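Local coordinates for protein bottromycin amidohydrolase (Streptomyces purpureus, PDB 6I5S) that probably hydrolyses an amide bond in a thiazoline-containing intermediate, acting with two zinc ions as the gatekeeper of bottromycin biosynthesis, at residues Gly266-Pro271 with Tyr386-Trp391; Arg331-Leu336 with Ala341-Gly346; Ser99-Val104 with Ser439-Ala444; Glu432-Leu437 with Trp452-Leu457; Asn236-Arg239 with Glu244-Asp247. All coordinates share one frame; numbering follows the deposited sequence. Where two conformers were deposited one is given.

Contact 1: Gly266-Pro271 with Tyr386-Trp391; sequences GHFVCP and YDVMGW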
# COMPACT_ATOMS: atom_id res chain seq x y z
N GLY A 266 -20.26 0.39 -3.00
CA GLY A 266 -19.88 -0.82 -2.32
C GLY A 266 -18.64 -1.50 -2.82
O GLY A 266 -18.21 -2.48 -2.20
N HIS A 267 -18.03 -1.03 -3.88
CA HIS A 267 -16.87 -1.70 -4.42
C HIS A 267 -15.58 -0.98 -4.02
O HIS A 267 -15.55 0.24 -3.84
CB HIS A 267 -17.02 -1.81 -5.92
CG HIS A 267 -18.18 -2.68 -6.30
ND1 HIS A 267 -19.29 -2.20 -6.97
CD2 HIS A 267 -18.44 -3.99 -6.03
CE1 HIS A 267 -20.16 -3.18 -7.13
NE2 HIS A 267 -19.67 -4.28 -6.58
N PHE A 268 -14.52 -1.78 -3.85
CA PHE A 268 -13.23 -1.29 -3.38
C PHE A 268 -12.45 -0.76 -4.56
O PHE A 268 -12.26 -1.48 -5.54
CB PHE A 268 -12.44 -2.38 -2.71
CG PHE A 268 -13.06 -2.89 -1.42
CD1 PHE A 268 -12.85 -2.24 -0.23
CD2 PHE A 268 -13.91 -3.98 -1.43
CE1 PHE A 268 -13.42 -2.70 0.94
CE2 PHE A 268 -14.46 -4.45 -0.27
CZ PHE A 268 -14.21 -3.81 0.93
N VAL A 269 -11.97 0.48 -4.44
CA VAL A 269 -11.25 1.20 -5.49
C VAL A 269 -9.93 1.69 -4.90
O VAL A 269 -9.94 2.40 -3.91
CB VAL A 269 -12.08 2.39 -6.02
CG1 VAL A 269 -11.25 3.24 -6.95
CG2 VAL A 269 -13.31 1.86 -6.70
N CYS A 270 -8.81 1.33 -5.52
CA CYS A 270 -7.47 1.71 -5.08
C CYS A 270 -6.85 2.56 -6.18
O CYS A 270 -6.25 2.04 -7.11
CB CYS A 270 -6.62 0.45 -4.78
SG CYS A 270 -5.03 0.88 -4.14
N PRO A 271 -6.95 3.90 -6.10
CA PRO A 271 -6.60 4.73 -7.27
C PRO A 271 -5.11 4.97 -7.47
O PRO A 271 -4.72 5.40 -8.57
CB PRO A 271 -7.34 6.06 -6.99
CG PRO A 271 -7.54 6.10 -5.49
CD PRO A 271 -7.72 4.63 -5.07
N TYR A 386 -8.52 -3.80 5.65
CA TYR A 386 -8.64 -5.13 6.27
C TYR A 386 -9.83 -5.87 5.67
O TYR A 386 -9.78 -7.07 5.43
CB TYR A 386 -8.78 -5.00 7.77
CG TYR A 386 -7.51 -4.42 8.41
CD1 TYR A 386 -6.28 -5.05 8.21
CD2 TYR A 386 -7.53 -3.27 9.18
CE1 TYR A 386 -5.11 -4.55 8.76
CE2 TYR A 386 -6.34 -2.73 9.74
CZ TYR A 386 -5.14 -3.39 9.51
OH TYR A 386 -3.93 -2.95 10.04
N ASP A 387 -10.90 -5.14 5.36
CA ASP A 387 -12.07 -5.80 4.72
C ASP A 387 -11.76 -6.32 3.32
O ASP A 387 -12.15 -7.46 2.97
CB ASP A 387 -13.28 -4.84 4.66
CG ASP A 387 -14.01 -4.76 5.98
OD1 ASP A 387 -13.66 -5.50 6.92
OD2 ASP A 387 -14.96 -3.96 6.07
N VAL A 388 -11.05 -5.54 2.51
CA VAL A 388 -10.77 -5.98 1.14
C VAL A 388 -9.84 -7.19 1.14
O VAL A 388 -9.88 -8.03 0.21
CB VAL A 388 -10.18 -4.83 0.29
CG1 VAL A 388 -8.68 -4.59 0.55
CG2 VAL A 388 -10.44 -5.13 -1.19
N MET A 389 -8.99 -7.31 2.16
CA MET A 389 -8.12 -8.48 2.31
C MET A 389 -8.79 -9.68 2.94
O MET A 389 -8.18 -10.77 3.03
CB MET A 389 -6.91 -8.09 3.16
CG MET A 389 -5.95 -7.13 2.46
SD MET A 389 -4.40 -6.81 3.35
CE MET A 389 -5.00 -6.05 4.86
N GLY A 390 -10.02 -9.53 3.41
CA GLY A 390 -10.70 -10.66 3.98
C GLY A 390 -10.27 -10.95 5.39
O GLY A 390 -10.52 -12.06 5.89
N TRP A 391 -9.62 -10.00 6.04
CA TRP A 391 -9.17 -10.13 7.43
C TRP A 391 -10.27 -9.56 8.30
O TRP A 391 -10.37 -8.34 8.46
CB TRP A 391 -7.87 -9.38 7.69
CG TRP A 391 -6.69 -9.85 6.88
CD1 TRP A 391 -6.67 -10.88 5.99
CD2 TRP A 391 -5.36 -9.33 6.92
NE1 TRP A 391 -5.40 -11.02 5.48
CE2 TRP A 391 -4.58 -10.09 6.03
CE3 TRP A 391 -4.75 -8.33 7.64
CZ2 TRP A 391 -3.22 -9.85 5.83
CZ3 TRP A 391 -3.38 -8.06 7.44
CH2 TRP A 391 -2.65 -8.79 6.52

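Contact 2: Arg331-Leu336 with Ala341-Gly346; sequences RIARAL and ARLLVG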
# COMPACT_ATOMS: atom_id res chain seq x y z
N ARG A 331 -10.23 14.07 -7.99
CA ARG A 331 -11.64 14.44 -7.83
C ARG A 331 -12.56 13.30 -8.24
O ARG A 331 -13.64 13.15 -7.65
CB ARG A 331 -11.93 15.73 -8.61
CG ARG A 331 -11.18 16.95 -7.99
CD ARG A 331 -11.80 18.25 -8.44
NE ARG A 331 -11.48 18.57 -9.83
CZ ARG A 331 -10.32 19.09 -10.22
NH1 ARG A 331 -9.37 19.35 -9.33
NH2 ARG A 331 -10.12 19.35 -11.50
N ILE A 332 -12.15 12.48 -9.20
CA ILE A 332 -12.95 11.30 -9.55
C ILE A 332 -12.99 10.31 -8.39
O ILE A 332 -14.06 9.78 -8.05
CB ILE A 332 -12.41 10.63 -10.82
CG1 ILE A 332 -12.64 11.54 -12.03
CG2 ILE A 332 -13.10 9.28 -11.02
CD1 ILE A 332 -12.01 11.04 -13.29
N ALA A 333 -11.83 10.09 -7.75
CA ALA A 333 -11.76 9.24 -6.55
C ALA A 333 -12.68 9.77 -5.46
O ALA A 333 -13.44 9.00 -4.86
CB ALA A 333 -10.32 9.16 -6.05
N ARG A 334 -12.70 11.11 -5.25
CA ARG A 334 -13.61 11.67 -4.24
C ARG A 334 -15.06 11.45 -4.62
O ARG A 334 -15.90 11.09 -3.79
CB ARG A 334 -13.37 13.17 -4.02
CG ARG A 334 -14.36 13.76 -2.95
CD ARG A 334 -14.14 15.21 -2.67
NE ARG A 334 -14.28 16.04 -3.86
CZ ARG A 334 -14.34 17.36 -3.85
NH1 ARG A 334 -14.29 18.03 -2.70
NH2 ARG A 334 -14.45 18.02 -5.00
N ALA A 335 -15.38 11.66 -5.90
CA ALA A 335 -16.75 11.51 -6.34
C ALA A 335 -17.21 10.06 -6.21
O ALA A 335 -18.37 9.79 -5.86
CB ALA A 335 -16.88 11.98 -7.80
N LEU A 336 -16.31 9.12 -6.46
CA LEU A 336 -16.62 7.71 -6.25
C LEU A 336 -16.94 7.42 -4.78
O LEU A 336 -17.92 6.73 -4.46
CB LEU A 336 -15.45 6.86 -6.75
CG LEU A 336 -15.35 6.64 -8.25
CD1 LEU A 336 -13.98 6.08 -8.67
CD2 LEU A 336 -16.46 5.70 -8.68
N ALA A 341 -18.44 4.15 -3.15
CA ALA A 341 -17.27 3.30 -3.35
C ALA A 341 -16.41 3.32 -2.09
O ALA A 341 -16.45 4.24 -1.28
CB ALA A 341 -16.40 3.77 -4.52
N ARG A 342 -15.59 2.30 -1.96
CA ARG A 342 -14.79 2.07 -0.76
C ARG A 342 -13.34 2.28 -1.18
O ARG A 342 -12.69 1.39 -1.73
CB ARG A 342 -15.08 0.67 -0.16
CG ARG A 342 -16.54 0.52 0.29
CD ARG A 342 -16.89 -0.89 0.78
NE ARG A 342 -16.33 -1.03 2.12
CZ ARG A 342 -16.48 -2.11 2.88
NH1 ARG A 342 -17.18 -3.15 2.43
NH2 ARG A 342 -15.92 -2.16 4.07
N LEU A 343 -12.82 3.44 -0.86
CA LEU A 343 -11.48 3.77 -1.30
C LEU A 343 -10.42 3.07 -0.45
O LEU A 343 -10.64 2.75 0.72
CB LEU A 343 -11.24 5.26 -1.25
CG LEU A 343 -11.95 6.07 -2.32
CD1 LEU A 343 -11.68 7.59 -2.02
CD2 LEU A 343 -11.50 5.75 -3.67
N LEU A 344 -9.26 2.85 -1.06
CA LEU A 344 -8.08 2.25 -0.43
C LEU A 344 -6.89 3.14 -0.71
O LEU A 344 -6.85 3.90 -1.69
CB LEU A 344 -7.81 0.81 -0.99
CG LEU A 344 -8.97 -0.17 -0.87
CD1 LEU A 344 -8.69 -1.42 -1.73
CD2 LEU A 344 -9.10 -0.57 0.62
N VAL A 345 -5.89 3.03 0.15
CA VAL A 345 -4.67 3.82 0.04
C VAL A 345 -3.56 2.91 -0.42
O VAL A 345 -3.04 2.11 0.38
CB VAL A 345 -4.30 4.48 1.37
CG1 VAL A 345 -3.12 5.32 1.18
CG2 VAL A 345 -5.45 5.26 1.96
N GLY A 346 -3.21 2.98 -1.71
CA GLY A 346 -2.12 2.18 -2.24
C GLY A 346 -1.20 3.07 -3.05
O GLY A 346 -1.60 4.15 -3.50

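Contact 3: Ser99-Val104 with Ser439-Ala444; sequences SVSDLV and SLRLSA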
# COMPACT_ATOMS: atom_id res chain seq x y z
N SER A 99 12.48 -5.81 -1.52
CA SER A 99 13.67 -5.85 -0.67
C SER A 99 13.29 -5.54 0.77
O SER A 99 12.23 -4.97 1.08
CB SER A 99 14.74 -4.84 -1.13
OG SER A 99 14.36 -3.56 -0.80
N VAL A 100 14.19 -5.95 1.67
CA VAL A 100 14.00 -5.62 3.08
C VAL A 100 13.98 -4.10 3.31
O VAL A 100 13.33 -3.63 4.26
CB VAL A 100 15.09 -6.31 3.92
CG1 VAL A 100 16.46 -5.81 3.52
CG2 VAL A 100 14.86 -6.07 5.40
N SER A 101 14.62 -3.32 2.44
CA SER A 101 14.51 -1.86 2.52
C SER A 101 13.06 -1.41 2.48
O SER A 101 12.65 -0.51 3.21
CB SER A 101 15.32 -1.24 1.39
OG SER A 101 15.12 0.16 1.36
N ASP A 102 12.26 -1.98 1.57
CA ASP A 102 10.85 -1.65 1.50
C ASP A 102 10.12 -2.01 2.79
O ASP A 102 9.23 -1.27 3.23
CB ASP A 102 10.19 -2.39 0.33
CG ASP A 102 10.88 -2.18 -0.99
OD1 ASP A 102 11.59 -1.17 -1.16
OD2 ASP A 102 10.67 -3.00 -1.94
N LEU A 103 10.42 -3.18 3.36
CA LEU A 103 9.73 -3.61 4.57
C LEU A 103 9.98 -2.63 5.71
O LEU A 103 9.07 -2.26 6.46
CB LEU A 103 10.19 -5.03 4.94
CG LEU A 103 9.79 -6.17 3.95
CD1 LEU A 103 10.46 -7.45 4.37
CD2 LEU A 103 8.30 -6.34 3.92
N VAL A 104 11.23 -2.17 5.85
CA VAL A 104 11.57 -1.21 6.89
C VAL A 104 10.90 0.13 6.65
O VAL A 104 10.35 0.73 7.58
CB VAL A 104 13.10 -1.08 7.02
CG1 VAL A 104 13.42 0.09 7.98
CG2 VAL A 104 13.75 -2.41 7.52
N SER A 439 17.06 5.62 9.77
CA SER A 439 18.45 5.98 9.51
C SER A 439 19.22 4.80 8.91
O SER A 439 20.02 4.99 7.98
CB SER A 439 19.10 6.51 10.80
OG SER A 439 20.47 6.62 10.57
N LEU A 440 18.98 3.58 9.41
CA LEU A 440 19.71 2.44 8.88
C LEU A 440 19.27 2.12 7.45
O LEU A 440 20.10 1.85 6.58
CB LEU A 440 19.46 1.22 9.76
CG LEU A 440 20.20 -0.05 9.35
CD1 LEU A 440 21.67 0.13 9.44
CD2 LEU A 440 19.75 -1.13 10.29
N ARG A 441 17.97 2.25 7.19
CA ARG A 441 17.45 2.05 5.83
C ARG A 441 18.10 3.02 4.85
O ARG A 441 18.44 2.65 3.72
CB ARG A 441 15.91 2.23 5.85
CG ARG A 441 15.29 3.13 4.72
CD ARG A 441 15.30 2.40 3.53
NE ARG A 441 14.63 3.04 2.39
CZ ARG A 441 15.25 3.45 1.31
NH1 ARG A 441 16.59 3.49 1.25
NH2 ARG A 441 14.51 3.81 0.28
N LEU A 442 18.33 4.27 5.28
CA LEU A 442 18.97 5.25 4.39
C LEU A 442 20.46 4.98 4.24
O LEU A 442 20.98 5.00 3.12
CB LEU A 442 18.74 6.68 4.91
CG LEU A 442 17.27 7.08 5.01
CD1 LEU A 442 17.14 8.38 5.77
CD2 LEU A 442 16.62 7.20 3.62
N SER A 443 21.16 4.73 5.37
CA SER A 443 22.61 4.52 5.34
C SER A 443 22.97 3.31 4.48
O SER A 443 23.94 3.35 3.73
CB SER A 443 23.18 4.32 6.76
OG SER A 443 22.87 5.37 7.61
N ALA A 444 22.16 2.25 4.57
CA ALA A 444 22.42 1.04 3.81
C ALA A 444 22.35 1.28 2.32
O ALA A 444 23.04 0.61 1.55
CB ALA A 444 21.42 -0.04 4.21
O HOH W 1 18.23 0.45 2.12

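Contact 4: Glu432-Leu437 with Trp452-Leu457; sequences EDLDRL and WARGAL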
# COMPACT_ATOMS: atom_id res chain seq x y z
N GLU A 432 12.54 6.36 19.08
CA GLU A 432 13.96 6.21 18.83
C GLU A 432 14.23 4.97 18.00
O GLU A 432 15.12 4.98 17.16
CB GLU A 432 14.75 6.17 20.15
CG GLU A 432 14.70 7.51 20.91
CD GLU A 432 15.73 7.62 22.04
OE1 GLU A 432 16.34 6.60 22.40
OE2 GLU A 432 15.93 8.74 22.56
N ASP A 433 13.47 3.89 18.23
CA ASP A 433 13.54 2.71 17.36
C ASP A 433 13.20 3.08 15.93
O ASP A 433 13.84 2.60 14.99
CB ASP A 433 12.56 1.64 17.81
CG ASP A 433 12.90 1.03 19.17
OD1 ASP A 433 14.12 0.90 19.51
OD2 ASP A 433 11.94 0.67 19.89
N LEU A 434 12.19 3.91 15.75
CA LEU A 434 11.74 4.27 14.39
C LEU A 434 12.79 5.14 13.72
O LEU A 434 13.13 4.92 12.55
CB LEU A 434 10.37 4.93 14.42
CG LEU A 434 9.20 4.13 14.95
CD1 LEU A 434 7.97 4.97 15.15
CD2 LEU A 434 8.88 2.97 14.00
N ASP A 435 13.36 6.11 14.46
CA ASP A 435 14.44 6.92 13.91
C ASP A 435 15.61 6.05 13.49
O ASP A 435 16.23 6.30 12.46
CB ASP A 435 14.93 7.91 14.97
CG ASP A 435 13.94 9.01 15.29
OD1 ASP A 435 12.96 9.23 14.58
OD2 ASP A 435 14.20 9.72 16.32
N ARG A 436 15.97 5.07 14.34
CA ARG A 436 17.14 4.26 14.06
C ARG A 436 16.91 3.36 12.83
O ARG A 436 17.81 3.17 12.01
CB ARG A 436 17.47 3.41 15.30
CG ARG A 436 18.71 2.55 15.23
CD ARG A 436 19.01 1.91 16.59
NE ARG A 436 19.15 2.91 17.66
CZ ARG A 436 18.36 3.02 18.73
NH1 ARG A 436 17.34 2.19 18.93
NH2 ARG A 436 18.61 3.97 19.62
N LEU A 437 15.72 2.77 12.73
CA LEU A 437 15.40 1.94 11.56
C LEU A 437 15.42 2.75 10.28
O LEU A 437 15.99 2.34 9.27
CB LEU A 437 14.03 1.26 11.72
CG LEU A 437 13.95 0.06 12.68
CD1 LEU A 437 12.50 -0.38 12.95
CD2 LEU A 437 14.69 -1.04 12.06
N TRP A 452 17.45 13.10 5.35
CA TRP A 452 16.03 12.72 5.25
C TRP A 452 15.49 12.39 6.64
O TRP A 452 15.39 11.21 7.07
CB TRP A 452 15.81 11.54 4.28
CG TRP A 452 14.38 11.35 3.84
CD1 TRP A 452 13.23 11.84 4.43
CD2 TRP A 452 13.95 10.63 2.69
NE1 TRP A 452 12.13 11.50 3.68
CE2 TRP A 452 12.54 10.72 2.63
CE3 TRP A 452 14.61 9.89 1.71
CZ2 TRP A 452 11.80 10.14 1.64
CZ3 TRP A 452 13.87 9.29 0.73
CH2 TRP A 452 12.48 9.44 0.68
N ALA A 453 15.08 13.44 7.37
CA ALA A 453 14.55 13.24 8.71
C ALA A 453 13.24 12.46 8.67
O ALA A 453 12.40 12.64 7.78
CB ALA A 453 14.31 14.57 9.40
N ARG A 454 13.06 11.56 9.64
CA ARG A 454 11.82 10.82 9.70
C ARG A 454 10.64 11.77 9.88
O ARG A 454 10.69 12.70 10.71
CB ARG A 454 11.89 9.81 10.87
CG ARG A 454 10.72 8.90 10.91
CD ARG A 454 10.88 7.73 11.91
NE ARG A 454 10.81 8.21 13.28
CZ ARG A 454 9.67 8.41 13.94
NH1 ARG A 454 8.50 8.17 13.37
NH2 ARG A 454 9.71 8.81 15.19
N GLY A 455 9.59 11.52 9.09
CA GLY A 455 8.41 12.38 9.03
C GLY A 455 8.34 13.29 7.81
O GLY A 455 7.24 13.74 7.46
N ALA A 456 9.48 13.59 7.19
CA ALA A 456 9.52 14.29 5.92
C ALA A 456 9.17 13.29 4.81
O ALA A 456 9.65 12.14 4.82
CB ALA A 456 10.91 14.87 5.68
N LEU A 457 8.36 13.71 3.87
CA LEU A 457 7.97 12.77 2.83
C LEU A 457 8.96 12.74 1.69
O LEU A 457 8.84 11.87 0.80
CB LEU A 457 6.57 13.11 2.31
CG LEU A 457 5.49 13.09 3.40
CD1 LEU A 457 4.10 13.34 2.76
CD2 LEU A 457 5.48 11.81 4.25

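Contact 5: Asn236-Arg239 with Glu244-Asp247; sequences NVFR and ERWD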
# COMPACT_ATOMS: atom_id res chain seq x y z
N ASN A 236 -5.95 2.74 -19.36
CA ASN A 236 -4.54 2.56 -19.02
C ASN A 236 -3.71 3.15 -20.15
O ASN A 236 -3.34 2.45 -21.12
CB ASN A 236 -4.21 1.07 -18.79
CG ASN A 236 -2.77 0.87 -18.46
OD1 ASN A 236 -1.97 1.84 -18.42
ND2 ASN A 236 -2.40 -0.37 -18.22
N VAL A 237 -3.49 4.46 -20.09
CA VAL A 237 -2.76 5.15 -21.15
C VAL A 237 -1.30 4.75 -21.21
O VAL A 237 -0.63 5.01 -22.21
CB VAL A 237 -2.89 6.68 -20.98
CG1 VAL A 237 -4.34 7.11 -21.12
CG2 VAL A 237 -2.33 7.16 -19.66
N PHE A 238 -0.80 4.03 -20.20
CA PHE A 238 0.61 3.63 -20.25
C PHE A 238 0.83 2.48 -21.21
O PHE A 238 1.98 2.22 -21.56
CB PHE A 238 1.11 3.35 -18.82
CG PHE A 238 0.87 4.51 -17.92
CD1 PHE A 238 1.64 5.68 -18.03
CD2 PHE A 238 -0.19 4.51 -17.04
CE1 PHE A 238 1.37 6.80 -17.26
CE2 PHE A 238 -0.44 5.64 -16.25
CZ PHE A 238 0.32 6.78 -16.38
N ARG A 239 -0.26 1.92 -21.76
CA ARG A 239 -0.18 0.99 -22.88
C ARG A 239 0.04 1.69 -24.21
O ARG A 239 0.31 1.01 -25.20
CB ARG A 239 -1.44 0.15 -23.01
CG ARG A 239 -1.66 -0.81 -21.83
CD ARG A 239 -3.10 -1.27 -21.73
NE ARG A 239 -3.55 -1.88 -22.97
CZ ARG A 239 -3.20 -3.08 -23.38
NH1 ARG A 239 -2.36 -3.82 -22.67
NH2 ARG A 239 -3.67 -3.55 -24.53
N GLU A 244 1.46 10.09 -26.89
CA GLU A 244 0.01 10.17 -26.94
C GLU A 244 -0.66 9.99 -25.59
O GLU A 244 -1.87 10.22 -25.51
CB GLU A 244 -0.55 9.10 -27.89
CG GLU A 244 -0.19 9.29 -29.33
CD GLU A 244 -0.72 8.17 -30.22
OE1 GLU A 244 -1.12 7.12 -29.67
OE2 GLU A 244 -0.76 8.34 -31.46
N ARG A 245 0.09 9.59 -24.54
CA ARG A 245 -0.54 9.12 -23.31
C ARG A 245 -1.41 10.19 -22.66
O ARG A 245 -2.52 9.90 -22.19
CB ARG A 245 0.52 8.66 -22.30
CG ARG A 245 1.27 7.46 -22.76
CD ARG A 245 2.31 7.00 -21.78
NE ARG A 245 3.10 5.91 -22.34
CZ ARG A 245 4.28 5.55 -21.88
NH1 ARG A 245 4.82 6.20 -20.85
NH2 ARG A 245 4.93 4.55 -22.46
N TRP A 246 -0.89 11.40 -22.52
CA TRP A 246 -1.59 12.39 -21.72
C TRP A 246 -2.69 13.08 -22.51
O TRP A 246 -3.73 13.44 -21.93
CB TRP A 246 -0.56 13.38 -21.13
CG TRP A 246 0.48 12.56 -20.26
CD1 TRP A 246 1.76 12.18 -20.63
CD2 TRP A 246 0.28 11.99 -18.96
NE1 TRP A 246 2.34 11.45 -19.65
CE2 TRP A 246 1.45 11.30 -18.62
CE3 TRP A 246 -0.79 11.99 -18.06
CZ2 TRP A 246 1.57 10.62 -17.45
CZ3 TRP A 246 -0.66 11.34 -16.90
CH2 TRP A 246 0.51 10.64 -16.60
N ASP A 247 -2.51 13.21 -23.83
CA ASP A 247 -3.61 13.57 -24.72
C ASP A 247 -4.76 12.55 -24.61
O ASP A 247 -5.93 12.92 -24.59
CB ASP A 247 -3.12 13.62 -26.18
CG ASP A 247 -2.18 14.78 -26.45
OD1 ASP A 247 -2.05 15.69 -25.60
OD2 ASP A 247 -1.58 14.77 -27.54

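Contact 1: Gly266-Pro271 with Tyr386-Trp391
Phe268 and Val388 bring an inner strand of the amidohydrolase against the last turn of a helix, their CA atoms 7.0 Å apart. Strand 268-270 is the middle member of a three-stranded parallel sheet, paired on one flank through Thr227 and on the other through Arg342 and Leu344; this is consistent with the metal-dependent barrel of the amidohydrolase family. Helix 383-388 is closed by a Schellman motif. Trp391 N reaches back to Tyr386 O at 3.0 Å and Gly390 N to Asp387 O at the same length, while Gly390 takes up the positive phi that the motif requires.

The side-chain contact is apolar. Val388 lays CG2 over one face of the Phe268 ring, 3.8 Å from its centroid and 24° off the normal, which makes a CH-pi contact shifted toward the rim at CG. The closest pair is Phe268 CG with Val388 CG2, at 3.5 Å. With chi1 at 79°, Val388 wedges CG1 between its own N and carbonyl carbon, and this turns CG2 out against the ring. Ser226 on the adjoining strand touches both residues and fills in beside them.

At the far end of the ring, Phe268 CZ meets Asp387 CB obliquely at 4.0 Å. The carboxylate plane stands 82° from that of the ring, and its charge is answered elsewhere: OD2 forms a salt bridge to Arg342. The same arginine packs on the phenyl tip, with Arg342 NH1 3.4 Å from Phe268 CZ.

Contact 2: Arg331-Leu336 with Ala341-Gly346
Leu336 and Ala341 are joined by the backbone where helix 316-338 hands over to strand 342-343, an alpha-to-beta step of the barrel-like core. Ala341 N donates to Leu336 O at 2.9 Å with an N-H...O angle of 149°. The methyl of Ala341 lies against the same carbonyl, its CB 3.3 Å from Leu336 O, and also touches Leu336 CB at 3.9 Å. The carbonyl thus receives the N-H and has the methyl beside it.

Two residues on, Leu343 reaches the helix one turn before Leu336. Its CD1 rests on the backbone of Ala333, 3.6 Å from Ala333 O, and CD2 lies 4.3 Å from Ala333 CB. A chi1 of -72° sets CG opposite the carbonyl carbon and directs both methyls at the helix.

Further out, Leu343 leans on Val269 of the neighbouring parallel strand, and Leu336 is packed by Leu230, Leu261 and Ala264. Helix 316-338 is the last of several in the connection from strand 268-270 to its parallel neighbour 342-343, which leads on to the zinc ligand Asp348. Arg342 faces the other way and salt-bridges Asp384; its backbone stays in the sheet, where Arg342 N is hydrogen-bonded to His267 O.

Contact 3: Ser99-Val104 with Ser439-Ala444
Ser101 and Arg441 meet where two helices come together, their CA atoms 5.9 Å apart. The polar approach is close yet is not a direct hydrogen bond. Ser101 OG sits over one face of the Arg441 guanidinium, 3.1 Å from Arg441 NE, with the N-H pointing elsewhere; Leu442 CD2 lies over the opposite face at a longer distance. Arg441 gets there by an unusual route: chi1 of 133° is far from a staggered value and the chain bends again at chi2. Its NH1 is hydrogen-bonded to Ala295 O.

One water links the helices less directly. It donates to Arg441 O at 2.7 Å and makes a weak bond with Ser101 OG.

The apolar part is small. Val104 CG1 packs on the aliphatic root of the arginine, 3.9 Å from Arg441 CB, one turn along from Ser101.

Ser99 occupies the N-cap position of helix 100-108, which follows strand 84-95, at whose end lies the zinc ligand His94, with His96 just beyond. Asp102 of the same turn salt-bridges Arg300. The contact lays the first turns of helix 100-108 beside the C-terminal part of helix 431-444; Leu24 of helix 23-31 packs on Val100 and Leu440, and Leu28 on Val100 and Val104.

Contact 4: Glu432-Leu437 with Trp452-Leu457
Arg454 is the centre of this contact, reaching from a type II beta turn in the C-terminal tail to helix 431-444, where it meets Asp435 and Leu434. The turn runs from Ala453 to Ala456 with Gly455 at its third position, and folds the tail back on the helix that precedes it.

Asp435 takes the charge. Arg454 NE donates to Asp435 OD1 at 2.7 Å with an angle of 162°, near the guanidinium plane, and on the anti side of OD1 somewhat out of the carboxylate plane. Arg454 NH2 adds a weak bond of 3.3 Å to the same oxygen, so one carboxylate atom receives both halves of the salt bridge. The two groups are twisted 40° from each other, and Arg418 offers OD1 a further, long ion pair.

Leu434 supplies the apolar wall. Its CB lies over the centre of one guanidinium face, 3.6 Å from Arg454 CZ, and CD1 extends to 3.7 Å from Arg454 NH1. The arginine leaves the turn extended and then bends at chi3 (71°), which lays the head group flat on the leucine while its edge meets the aspartate. Pro419 O accepts from NH1, and Val108 and Trp438 pack on the side chain; all three nitrogens are thus bonded.

Just before the turn, Trp452 NE1 donates to Ala456 O at 2.8 Å, with the oxygen in the indole plane.

Contact 5: Asn236-Arg239 with Glu244-Asp247
Phe238, which presses on Arg245 and Trp246, lies in an Asx turn: its backbone N donates to the side-chain Asn236 OD1 at 3.1 Å, where the short 3-10 segment 237-239 opens. This loop follows strand 226-228 and the zinc ligand His229, and turns back against the first turn of helix 245-254. It lies near the binuclear zinc site, the Phe238 side chain being about 8 Å from a zinc ion.

Across the contact Phe238 and Trp246 form an offset edge-to-face pair. The phenyl edge is directed at the indole face, the planes stand at 75°, and the centroid of the Phe238 ring is 5.7 Å from that of the six-membered ring of Trp246. Phe238 CE1 comes within 3.8 Å of Trp246 CZ2. Trp276 also meets the phenylalanine ring, and Thr280 packs on Trp246, so helix 273-280 backs the pair.

Arg245 runs along the loop backbone. Extended from CG to NE, it passes Val237 O, which is 3.1 Å from Arg245 CG, and its CD reaches 4.0 Å from Phe238 CD1. Phe238 CA lies over one face of the guanidinium, whose plane is turned 66° from that of the phenyl ring; its NE finds a hydrogen-bond partner in Leu240 O, in the connection between the two segments.

Val237 turns inward to the helix, where Ala248 and Leu249 also receive it. Its branches straddle the first-turn carbonyl, with CG1 3.5 Å and CG2 3.7 Å from Arg245 O.

How the contacts relate
From the N terminus, Ser99-Val104 opens the longest loop, which contact 3 closes only at Ser439-Ala444. Contacts 5, 1 and 2 nest inside it. Contact 5 closes first, over a short connection beside the zinc site; contact 1 then spans 266-271 to 386-391 and encloses contact 2. Contacts 1 and 2 touch, sharing neighbouring strands 268-270 and 342-343, and so tie the parallel sheet to helices 316-338 and 383-388. Contact 4 opens within helix 431-444 and crosses contact 3, with Leu442 and Trp452 packing where they meet. Together these two attach the C-terminal helix and tail to helix 100-108, on the opposite side of the chain's centre from contact 1.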